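Local coordinates for protein CalS13 (Micromonospora echinospora, PDB 4ZAS) that probably transfers an amino group to a dTDP-linked keto sugar as a pyridoxal 5'-phosphate-dependent sugar aminotransferase, and binds dTDP-4-keto-6-deoxyglucose, at residues L234-D237 and D238-D241; R246-G250 and I251-S255; F338-R341 and L342-G346; W387-E390 and D391-S394. One frame throughout, in Å; residues are numbered along the deposited sequence.

Contact 1: L234-D237 and D238-D241; sequences LPDD and DLYD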
loop_
_atom_site.group_PDB
_atom_site.type_symbol
_atom_site.label_atom_id
_atom_site.label_comp_id
_atom_site.label_asym_id
_atom_site.label_seq_id
_atom_site.Cartn_x
_atom_site.Cartn_y
_atom_site.Cartn_z
ATOM N N LEU A 234 15.326 9.385 -6.921
ATOM C CA LEU A 234 16.545 8.598 -6.995
ATOM C C LEU A 234 17.702 9.422 -7.534
ATOM O O LEU A 234 17.509 10.284 -8.390
ATOM C CB LEU A 234 16.322 7.354 -7.872
ATOM C CG LEU A 234 15.438 6.212 -7.346
ATOM C CD1 LEU A 234 15.698 5.852 -5.883
ATOM C CD2 LEU A 234 13.980 6.558 -7.519
ATOM N N PRO A 235 18.912 9.148 -7.042
ATOM C CA PRO A 235 20.116 9.868 -7.480
ATOM C C PRO A 235 20.692 9.389 -8.791
ATOM O O PRO A 235 21.504 10.123 -9.344
ATOM C CB PRO A 235 21.107 9.629 -6.342
ATOM C CG PRO A 235 20.692 8.354 -5.756
ATOM C CD PRO A 235 19.174 8.296 -5.873
ATOM N N ASP A 236 20.321 8.201 -9.270
ATOM C CA ASP A 236 20.798 7.739 -10.588
ATOM C C ASP A 236 19.829 6.804 -11.328
ATOM O O ASP A 236 18.832 6.349 -10.791
ATOM C CB ASP A 236 22.175 7.064 -10.473
ATOM C CG ASP A 236 22.211 5.948 -9.449
ATOM O OD1 ASP A 236 21.561 4.911 -9.676
ATOM O OD2 ASP A 236 22.938 6.085 -8.439
ATOM N N ASP A 237 20.142 6.528 -12.580
ATOM C CA ASP A 237 19.236 5.776 -13.425
ATOM C C ASP A 237 19.108 4.290 -13.039
ATOM O O ASP A 237 18.055 3.700 -13.241
ATOM C CB ASP A 237 19.661 5.920 -14.891
ATOM C CG ASP A 237 19.504 7.358 -15.409
ATOM O OD1 ASP A 237 18.875 8.183 -14.709
ATOM O OD2 ASP A 237 19.983 7.666 -16.524
ATOM N N ASP A 238 20.144 3.677 -12.478
ATOM C CA ASP A 238 20.022 2.270 -12.082
ATOM C C ASP A 238 18.988 2.120 -10.983
ATOM O O ASP A 238 18.111 1.260 -11.049
ATOM C CB ASP A 238 21.346 1.687 -11.585
ATOM C CG ASP A 238 22.318 1.424 -12.702
ATOM O OD1 ASP A 238 21.907 1.518 -13.881
ATOM O OD2 ASP A 238 23.492 1.104 -12.399
ATOM N N LEU A 239 19.098 2.970 -9.969
ATOM C CA LEU A 239 18.178 2.895 -8.863
ATOM C C LEU A 239 16.756 3.261 -9.320
ATOM O O LEU A 239 15.786 2.637 -8.889
ATOM C CB LEU A 239 18.646 3.800 -7.722
ATOM C CG LEU A 239 19.958 3.400 -7.043
ATOM C CD1 LEU A 239 20.263 4.335 -5.902
ATOM C CD2 LEU A 239 19.871 1.985 -6.538
ATOM N N TYR A 240 16.643 4.230 -10.226
ATOM C CA TYR A 240 15.349 4.626 -10.759
ATOM C C TYR A 240 14.672 3.470 -11.506
ATOM O O TYR A 240 13.495 3.193 -11.288
ATOM C CB TYR A 240 15.485 5.821 -11.697
ATOM C CG TYR A 240 14.190 6.159 -12.397
ATOM C CD1 TYR A 240 13.210 6.907 -11.755
ATOM C CD2 TYR A 240 13.932 5.711 -13.695
ATOM C CE1 TYR A 240 12.022 7.222 -12.388
ATOM C CE2 TYR A 240 12.741 6.020 -14.331
ATOM C CZ TYR A 240 11.790 6.778 -13.669
ATOM O OH TYR A 240 10.607 7.096 -14.290
ATOM N N ASP A 241 15.409 2.811 -12.396
ATOM C CA ASP A 241 14.866 1.670 -13.127
ATOM C C ASP A 241 14.432 0.590 -12.141
ATOM O O ASP A 241 13.311 0.082 -12.221
ATOM C CB ASP A 241 15.885 1.102 -14.115
ATOM C CG ASP A 241 16.153 2.038 -15.290
ATOM O OD1 ASP A 241 15.317 2.932 -15.540
ATOM O OD2 ASP A 241 17.197 1.878 -15.966
#
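Asp236 and Leu239 meet at the start of a helix, where the aspartate carboxylate accepts the backbone N-H three residues ahead. The bond from Leu239 N to Asp236 OD1 is 3.1 Å long and nearly straight (168°), the N-H arriving almost in line with the C-O bond of the carboxylate. Asp236 CG stands between its own backbone N and carbonyl carbon (chi1 54°), which turns OD1 back over the first helical turn. This is an N-cap: the side chain takes the place of a carbonyl from a preceding turn that does not exist. The negative carboxylate at the positive end of the helix is likely to be favourable in charge as well. Backbone bonds then carry the helix on, from Tyr240 N to Asp236 O at 3.1 Å and from Asp241 N to Asp237 O at 2.9 Å.

Apolar contacts gather round Leu234 and Leu239. Leu234 CG packs against Leu239 CB at 4.0 Å, and Leu234 CB lies 4.2 Å from Tyr240 CB, while Leu234 CD2 approaches the tyrosine obliquely. Pro235 CG meets Leu239 CD1 at 4.0 Å. Leu239 CG also rests 3.4 Å from Asp236 OD1, so the capping oxygen is flanked by a methine.

Asp237 OD1 makes a salt bridge with Arg75. The turn joins strand 230-233 to helix 237-247: Leu234, Pro235 and Leu239 lean on Val213 of strand 213-217, and Leu234 and Tyr240 touch Val77 of strand 76-79.

Contact 2: R246-G250 and I251-S255; sequences RRWLG and IERAS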
loop_
_atom_site.group_PDB
_atom_site.type_symbol
_atom_site.label_atom_id
_atom_site.label_comp_id
_atom_site.label_asym_id
_atom_site.label_seq_id
_atom_site.Cartn_x
_atom_site.Cartn_y
_atom_site.Cartn_z
ATOM N N ARG A 246 10.232 -2.704 -9.023
ATOM C CA ARG A 246 9.701 -3.320 -7.813
ATOM C C ARG A 246 8.397 -2.667 -7.390
ATOM O O ARG A 246 7.709 -3.161 -6.494
ATOM C CB ARG A 246 10.706 -3.255 -6.675
ATOM C CG ARG A 246 11.950 -4.012 -6.955
ATOM C CD ARG A 246 12.856 -4.042 -5.753
ATOM N NE ARG A 246 14.073 -4.795 -6.049
ATOM C CZ ARG A 246 15.035 -5.027 -5.168
ATOM N NH1 ARG A 246 14.926 -4.546 -3.937
ATOM N NH2 ARG A 246 16.099 -5.737 -5.514
ATOM N N ARG A 247 8.079 -1.534 -8.006
ATOM C CA ARG A 247 6.847 -0.848 -7.688
ATOM C C ARG A 247 5.631 -1.643 -8.142
ATOM O O ARG A 247 4.571 -1.570 -7.519
ATOM C CB ARG A 247 6.829 0.537 -8.321
ATOM C CG ARG A 247 5.572 1.288 -8.010
ATOM C CD ARG A 247 5.571 2.654 -8.605
ATOM N NE ARG A 247 5.752 2.680 -10.049
ATOM C CZ ARG A 247 5.728 3.818 -10.736
ATOM N NH1 ARG A 247 5.530 4.961 -10.079
ATOM N NH2 ARG A 247 5.889 3.828 -12.059
ATOM N N TRP A 248 5.795 -2.400 -9.228
ATOM C CA TRP A 248 4.717 -3.197 -9.802
ATOM C C TRP A 248 5.162 -4.659 -9.978
ATOM O O TRP A 248 5.329 -5.159 -11.091
ATOM C CB TRP A 248 4.254 -2.561 -11.133
ATOM C CG TRP A 248 3.196 -3.350 -11.860
ATOM C CD1 TRP A 248 3.351 -4.077 -13.018
ATOM C CD2 TRP A 248 1.848 -3.553 -11.443
ATOM N NE1 TRP A 248 2.167 -4.694 -13.357
ATOM C CE2 TRP A 248 1.230 -4.392 -12.403
ATOM C CE3 TRP A 248 1.099 -3.106 -10.353
ATOM C CZ2 TRP A 248 -0.100 -4.785 -12.304
ATOM C CZ3 TRP A 248 -0.228 -3.487 -10.262
ATOM C CH2 TRP A 248 -0.816 -4.320 -11.231
ATOM N N LEU A 249 5.355 -5.333 -8.847
ATOM C CA LEU A 249 5.577 -6.786 -8.794
ATOM C C LEU A 249 6.771 -7.346 -9.564
ATOM O O LEU A 249 6.882 -8.566 -9.706
ATOM C CB LEU A 249 4.322 -7.523 -9.261
ATOM C CG LEU A 249 3.107 -7.163 -8.407
ATOM C CD1 LEU A 249 1.861 -7.186 -9.231
ATOM C CD2 LEU A 249 2.982 -8.107 -7.217
ATOM N N GLY A 250 7.680 -6.489 -10.020
ATOM C CA GLY A 250 8.837 -6.974 -10.754
ATOM C C GLY A 250 8.486 -7.384 -12.178
ATOM O O GLY A 250 9.198 -8.154 -12.826
ATOM N N ILE A 251 7.364 -6.861 -12.654
ATOM C CA ILE A 251 6.868 -7.124 -13.992
ATOM C C ILE A 251 7.280 -5.982 -14.902
ATOM O O ILE A 251 6.918 -4.822 -14.668
ATOM C CB ILE A 251 5.340 -7.298 -14.000
ATOM C CG1 ILE A 251 4.937 -8.518 -13.176
ATOM C CG2 ILE A 251 4.802 -7.442 -15.428
ATOM C CD1 ILE A 251 3.438 -8.633 -12.979
ATOM N N GLU A 252 8.044 -6.324 -15.936
ATOM C CA GLU A 252 8.426 -5.378 -16.975
ATOM C C GLU A 252 7.139 -4.926 -17.655
ATOM O O GLU A 252 6.466 -5.741 -18.286
ATOM C CB GLU A 252 9.329 -6.046 -18.004
ATOM C CG GLU A 252 10.609 -6.616 -17.450
ATOM C CD GLU A 252 11.528 -5.567 -16.884
ATOM O OE1 GLU A 252 11.530 -4.430 -17.409
ATOM O OE2 GLU A 252 12.263 -5.893 -15.927
ATOM N N ARG A 253 6.779 -3.653 -17.545
ATOM C CA ARG A 253 5.468 -3.260 -18.048
ATOM C C ARG A 253 5.423 -3.091 -19.567
ATOM O O ARG A 253 4.338 -2.971 -20.145
ATOM C CB ARG A 253 4.992 -1.980 -17.373
ATOM C CG ARG A 253 4.764 -2.126 -15.877
ATOM C CD ARG A 253 3.654 -1.199 -15.401
ATOM N NE ARG A 253 2.339 -1.712 -15.782
ATOM C CZ ARG A 253 1.647 -1.284 -16.836
ATOM N NH1 ARG A 253 2.149 -0.338 -17.619
ATOM N NH2 ARG A 253 0.461 -1.812 -17.113
ATOM N N ALA A 254 6.581 -3.120 -20.221
ATOM C CA ALA A 254 6.626 -3.017 -21.679
ATOM C C ALA A 254 6.429 -4.406 -22.284
ATOM O O ALA A 254 6.462 -4.572 -23.507
ATOM C CB ALA A 254 7.945 -2.398 -22.145
ATOM N N SER A 255 6.241 -5.397 -21.407
ATOM C CA SER A 255 6.072 -6.795 -21.813
ATOM C C SER A 255 4.616 -7.198 -22.115
ATOM O O SER A 255 3.654 -6.627 -21.585
ATOM C CB SER A 255 6.643 -7.725 -20.731
ATOM O OG SER A 255 8.063 -7.680 -20.689
#
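Trp248 O accepts from Ile251 N at 3.1 Å (166°), closing a type I' turn in which Leu249 and Gly250 both take positive phi and the chain reverses just after helix 237-247. Gly250 suits the second of these corners, having no side chain to strain at positive phi. Beyond the reversal, Glu252 to Ser255 form a type I turn.

The indole of Trp248 is the platform for what follows. Its CG is anti to the backbone N (chi1 176°), swinging the ring out beside the returning chain. Arg253 crosses the pyrrole side of the indole at a slant, CG and CD each 3.7 Å from Trp248 CD1, and NE comes over the face at 3.8 Å from Trp248 NE1. The guanidinium is steeply tilted, its plane 67° from the indole, and Trp248 CD1 lies at its edge; with CZ 5.2 Å from the five-membered ring's centroid, any cation-pi attraction is weak. Ile251 CB meets Trp248 CD1 obliquely at 3.9 Å, and Ile251 CD1 reaches back to Leu249 CB at 4.0 Å. Leu249 CD1 lies over an indole face. With an alanine in place of Trp248, the Arg253 chain would probably lose its apolar support and be freer to turn.

Leu249 and Ile251 pack on Phe116 and Glu117 of the second subunit, and His56 meets the indole edge-to-face. Arg253 has been seen to bind dTDP, as have nearby Arg257 and Arg53; the type I' turn sets Arg253 within a group of arginines, consistent with a site for the anionic diphosphate of the nucleotide.

Contact 3: F338-R341 and L342-G346; sequences FMRR and LLDAG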
loop_
_atom_site.group_PDB
_atom_site.type_symbol
_atom_site.label_atom_id
_atom_site.label_comp_id
_atom_site.label_asym_id
_atom_site.label_seq_id
_atom_site.Cartn_x
_atom_site.Cartn_y
_atom_site.Cartn_z
ATOM N N PHE A 338 1.627 23.322 29.555
ATOM C CA PHE A 338 1.712 24.132 28.338
ATOM C C PHE A 338 0.592 23.789 27.342
ATOM O O PHE A 338 -0.166 24.654 26.907
ATOM C CB PHE A 338 3.069 23.925 27.660
ATOM C CG PHE A 338 3.240 24.691 26.365
ATOM C CD1 PHE A 338 3.601 26.024 26.370
ATOM C CD2 PHE A 338 3.006 24.076 25.139
ATOM C CE1 PHE A 338 3.760 26.722 25.185
ATOM C CE2 PHE A 338 3.152 24.775 23.954
ATOM C CZ PHE A 338 3.532 26.103 23.983
ATOM N N MET A 339 0.494 22.513 26.997
ATOM C CA MET A 339 -0.485 22.044 26.016
ATOM C C MET A 339 -1.872 22.306 26.550
ATOM O O MET A 339 -2.769 22.688 25.800
ATOM C CB MET A 339 -0.284 20.555 25.716
ATOM C CG MET A 339 1.139 20.219 25.323
ATOM S SD MET A 339 1.356 18.558 24.690
ATOM C CE MET A 339 1.431 17.640 26.240
ATOM N N ARG A 340 -2.040 22.110 27.852
ATOM C CA ARG A 340 -3.333 22.323 28.484
ATOM C C ARG A 340 -3.766 23.781 28.367
ATOM O O ARG A 340 -4.899 24.075 27.997
ATOM C CB ARG A 340 -3.263 21.923 29.956
ATOM C CG ARG A 340 -4.573 21.981 30.706
ATOM C CD ARG A 340 -5.665 21.216 29.974
ATOM N NE ARG A 340 -6.694 20.774 30.910
ATOM C CZ ARG A 340 -7.626 21.568 31.426
ATOM N NH1 ARG A 340 -7.693 22.841 31.058
ATOM N NH2 ARG A 340 -8.514 21.084 32.288
ATOM N N ARG A 341 -2.836 24.690 28.643
ATOM C CA ARG A 341 -3.100 26.124 28.585
ATOM C C ARG A 341 -3.518 26.553 27.178
ATOM O O ARG A 341 -4.517 27.252 27.011
ATOM C CB ARG A 341 -1.853 26.895 29.024
ATOM C CG ARG A 341 -1.954 28.411 29.048
ATOM C CD ARG A 341 -2.594 28.933 30.306
ATOM N NE ARG A 341 -2.343 30.370 30.434
ATOM C CZ ARG A 341 -2.782 31.134 31.434
ATOM N NH1 ARG A 341 -3.507 30.607 32.416
ATOM N NH2 ARG A 341 -2.475 32.429 31.463
ATOM N N LEU A 342 -2.765 26.123 26.167
ATOM C CA LEU A 342 -3.075 26.505 24.789
ATOM C C LEU A 342 -4.371 25.862 24.312
ATOM O O LEU A 342 -5.057 26.420 23.457
ATOM C CB LEU A 342 -1.940 26.140 23.834
ATOM C CG LEU A 342 -0.963 27.272 23.518
ATOM C CD1 LEU A 342 -0.179 27.628 24.747
ATOM C CD2 LEU A 342 -0.024 26.890 22.377
ATOM N N LEU A 343 -4.714 24.701 24.864
ATOM C CA LEU A 343 -5.958 24.037 24.479
ATOM C C LEU A 343 -7.154 24.870 24.932
ATOM O O LEU A 343 -8.131 25.006 24.205
ATOM C CB LEU A 343 -6.063 22.642 25.095
ATOM C CG LEU A 343 -7.258 21.825 24.600
ATOM C CD1 LEU A 343 -7.153 21.591 23.097
ATOM C CD2 LEU A 343 -7.441 20.530 25.377
ATOM N N ASP A 344 -7.047 25.468 26.115
ATOM C CA ASP A 344 -8.098 26.336 26.646
ATOM C C ASP A 344 -8.310 27.594 25.808
ATOM O O ASP A 344 -9.394 28.170 25.810
ATOM C CB ASP A 344 -7.767 26.747 28.077
ATOM C CG ASP A 344 -7.729 25.568 29.033
ATOM O OD1 ASP A 344 -8.110 24.443 28.632
ATOM O OD2 ASP A 344 -7.341 25.773 30.201
ATOM N N ALA A 345 -7.266 28.020 25.108
ATOM C CA ALA A 345 -7.334 29.184 24.237
ATOM C C ALA A 345 -7.721 28.780 22.812
ATOM O O ALA A 345 -7.753 29.610 21.898
ATOM C CB ALA A 345 -6.004 29.927 24.248
ATOM N N GLY A 346 -8.018 27.501 22.621
ATOM C CA GLY A 346 -8.454 27.036 21.324
ATOM C C GLY A 346 -7.331 26.783 20.355
ATOM O O GLY A 346 -7.505 26.853 19.136
#
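The Phe338 ring takes Leu342 on one face: CD1 sits about 4.0 Å above the plane, offset toward the rim, in a CH-pi contact 4.2 Å from the centroid. On the same side of the ring, the second methyl, CD2, reaches the CZ end, 4.0 Å from Phe338 CZ. Trp404 meets the phenylalanine ring edge-to-face. Phe338 CG is anti to its backbone N (chi1 178°), carrying the ring along the helix toward the residue one turn on. In the other flat pair, the guanidinium of Arg340 and the carboxylate of Asp344 stand 72° apart. Asp344 OD2 lies at the guanidinium edge and in its plane, whereas OD1 approaches NH1 obliquely, forming a salt bridge of 2.9 Å between Arg340 NH1 and Asp344 OD1. A bend at chi2 (52°) brings the arginine's end toward Asp344, one turn on.

Beneath these pairs the helix closes. Leu342 N bonds to Phe338 O at 3.1 Å, and Asp344 N to Arg340 O at 3.2 Å. Gly346, with positive phi, ends the helix in a Schellman motif; a side chain at those backbone angles would collide with the carbonyl oxygen of Ala345. An alanine in place of Phe338 is likely to leave Leu342 without its aromatic cover and open a gap facing Ile400 and Val380.

Helix 335-344 thus divides its chemistry between two flanks: apolar contact on the buried one, turned onto helix 390-401 and strand 379-382, and on the exposed one an ion pair whose attraction water probably weakens.

Contact 4: W387-E390 and D391-S394; sequences WLTE and DDRS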
loop_
_atom_site.group_PDB
_atom_site.type_symbol
_atom_site.label_atom_id
_atom_site.label_comp_id
_atom_site.label_asym_id
_atom_site.label_seq_id
_atom_site.Cartn_x
_atom_site.Cartn_y
_atom_site.Cartn_z
ATOM N N TRP A 387 -3.365 28.092 7.060
ATOM C CA TRP A 387 -4.746 28.415 7.453
ATOM C C TRP A 387 -4.810 29.441 8.579
ATOM O O TRP A 387 -5.895 29.904 8.948
ATOM C CB TRP A 387 -5.478 27.157 7.898
ATOM C CG TRP A 387 -4.734 26.449 8.992
ATOM C CD1 TRP A 387 -4.904 26.616 10.337
ATOM C CD2 TRP A 387 -3.683 25.480 8.833
ATOM N NE1 TRP A 387 -4.039 25.798 11.025
ATOM C CE2 TRP A 387 -3.274 25.094 10.127
ATOM C CE3 TRP A 387 -3.055 24.897 7.726
ATOM C CZ2 TRP A 387 -2.257 24.144 10.347
ATOM C CZ3 TRP A 387 -2.047 23.938 7.945
ATOM C CH2 TRP A 387 -1.664 23.575 9.248
ATOM N N LEU A 388 -3.655 29.776 9.145
ATOM C CA LEU A 388 -3.623 30.761 10.218
ATOM C C LEU A 388 -3.893 32.176 9.707
ATOM O O LEU A 388 -3.171 32.690 8.855
ATOM C CB LEU A 388 -2.276 30.738 10.937
ATOM C CG LEU A 388 -1.887 29.533 11.780
ATOM C CD1 LEU A 388 -0.657 29.872 12.611
ATOM C CD2 LEU A 388 -3.030 29.163 12.674
ATOM N N THR A 389 -4.906 32.826 10.267
ATOM C CA THR A 389 -5.110 34.238 9.992
ATOM C C THR A 389 -4.129 35.032 10.818
ATOM O O THR A 389 -3.545 34.517 11.778
ATOM C CB THR A 389 -6.504 34.707 10.359
ATOM O OG1 THR A 389 -6.633 34.686 11.789
ATOM C CG2 THR A 389 -7.560 33.821 9.714
ATOM N N GLU A 390 -3.958 36.292 10.455
ATOM C CA GLU A 390 -3.067 37.162 11.206
ATOM C C GLU A 390 -3.514 37.222 12.671
ATOM O O GLU A 390 -2.689 37.168 13.573
ATOM C CB GLU A 390 -3.005 38.545 10.569
ATOM C CG GLU A 390 -1.770 39.325 10.968
ATOM C CD GLU A 390 -1.651 40.650 10.235
ATOM O OE1 GLU A 390 -1.204 40.642 9.063
ATOM O OE2 GLU A 390 -2.021 41.689 10.826
ATOM N N ASP A 391 -4.822 37.263 12.907
ATOM C CA ASP A 391 -5.318 37.239 14.277
ATOM C C ASP A 391 -5.012 35.885 14.949
ATOM O O ASP A 391 -4.601 35.876 16.111
ATOM C CB ASP A 391 -6.834 37.523 14.337
ATOM C CG ASP A 391 -7.188 38.984 14.043
ATOM O OD1 ASP A 391 -6.298 39.867 14.078
ATOM O OD2 ASP A 391 -8.380 39.251 13.793
ATOM N N ASP A 392 -5.183 34.759 14.235
ATOM C CA ASP A 392 -4.867 33.430 14.803
ATOM C C ASP A 392 -3.419 33.336 15.316
ATOM O O ASP A 392 -3.157 32.811 16.407
ATOM C CB ASP A 392 -5.108 32.302 13.778
ATOM C CG ASP A 392 -6.589 32.075 13.459
ATOM O OD1 ASP A 392 -7.449 32.399 14.307
ATOM O OD2 ASP A 392 -6.888 31.518 12.370
ATOM N N ARG A 393 -2.497 33.874 14.519
ATOM C CA ARG A 393 -1.058 33.879 14.785
ATOM C C ARG A 393 -0.709 34.697 16.051
ATOM O O ARG A 393 0.113 34.293 16.881
ATOM C CB ARG A 393 -0.348 34.456 13.568
ATOM C CG ARG A 393 1.066 34.003 13.371
ATOM C CD ARG A 393 1.585 34.526 12.037
ATOM N NE ARG A 393 1.466 35.976 11.948
ATOM C CZ ARG A 393 1.756 36.687 10.863
ATOM N NH1 ARG A 393 2.155 36.075 9.750
ATOM N NH2 ARG A 393 1.644 38.019 10.897
ATOM N N SER A 394 -1.332 35.864 16.172
ATOM C CA SER A 394 -1.174 36.720 17.338
ATOM C C SER A 394 -1.656 36.010 18.592
ATOM O O SER A 394 -1.053 36.120 19.658
ATOM C CB SER A 394 -1.958 38.018 17.161
ATOM O OG SER A 394 -1.470 38.759 16.059
#
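Thr389 and Asp392 cross side chain to backbone in both directions. Thr389 OG1, held between its backbone N and carbonyl carbon (chi1 69°), points at Asp392 N and accepts its N-H at 2.8 Å. In return Asp392 swings its carboxylate back so that OD2 accepts from Thr389 N at 3.2 Å; the bond is nearly straight at 173°, but the donor sits above the carboxylate plane. Leu388 CD2 lies against Asp392 CB at 3.9 Å.

This reciprocal pair is a capping box, opening helix 390-401 after the loop that follows strand 379-382. Inside the first turn, Glu390 O takes two donors from Ser394, its N and its OG, each at 3.2 Å and from opposite faces of the carbonyl plane.

Glu390 and Arg393 lie with carboxylate and guanidinium almost parallel (4° apart) yet make no salt bridge: OE1 is 4.3 Å from NH2 and well out of the guanidinium plane, while Glu390 CG touches Arg393 NH2 at 3.7 Å. Arg393 instead gives NH1 to Asn298 and makes a cation-pi contact with Phe301, both on helix 275-305, where Leu388 also packs against Tyr302.

Contacts 1 and 4 both open a helix with a capping side chain, an aspartate accepting one N-H in contact 1 and a reciprocal threonine-aspartate box in contact 4; contact 3 closes a helix and contact 2 follows one. Contacts 1 and 2 share helix 237-247, at its two ends, with centres about 15 Å apart. Contact 1 is largely surface, while the others are partly buried. Contacts 3 and 4 lie on the opposite side of the chain's centre, about 16 Å apart between centres, and are related through helix 390-401, without touching: contact 4 starts it and contact 3 packs on it. Contact 2 alone is tied to the dTDP-binding arginines; like contact 3, it touches the second subunit.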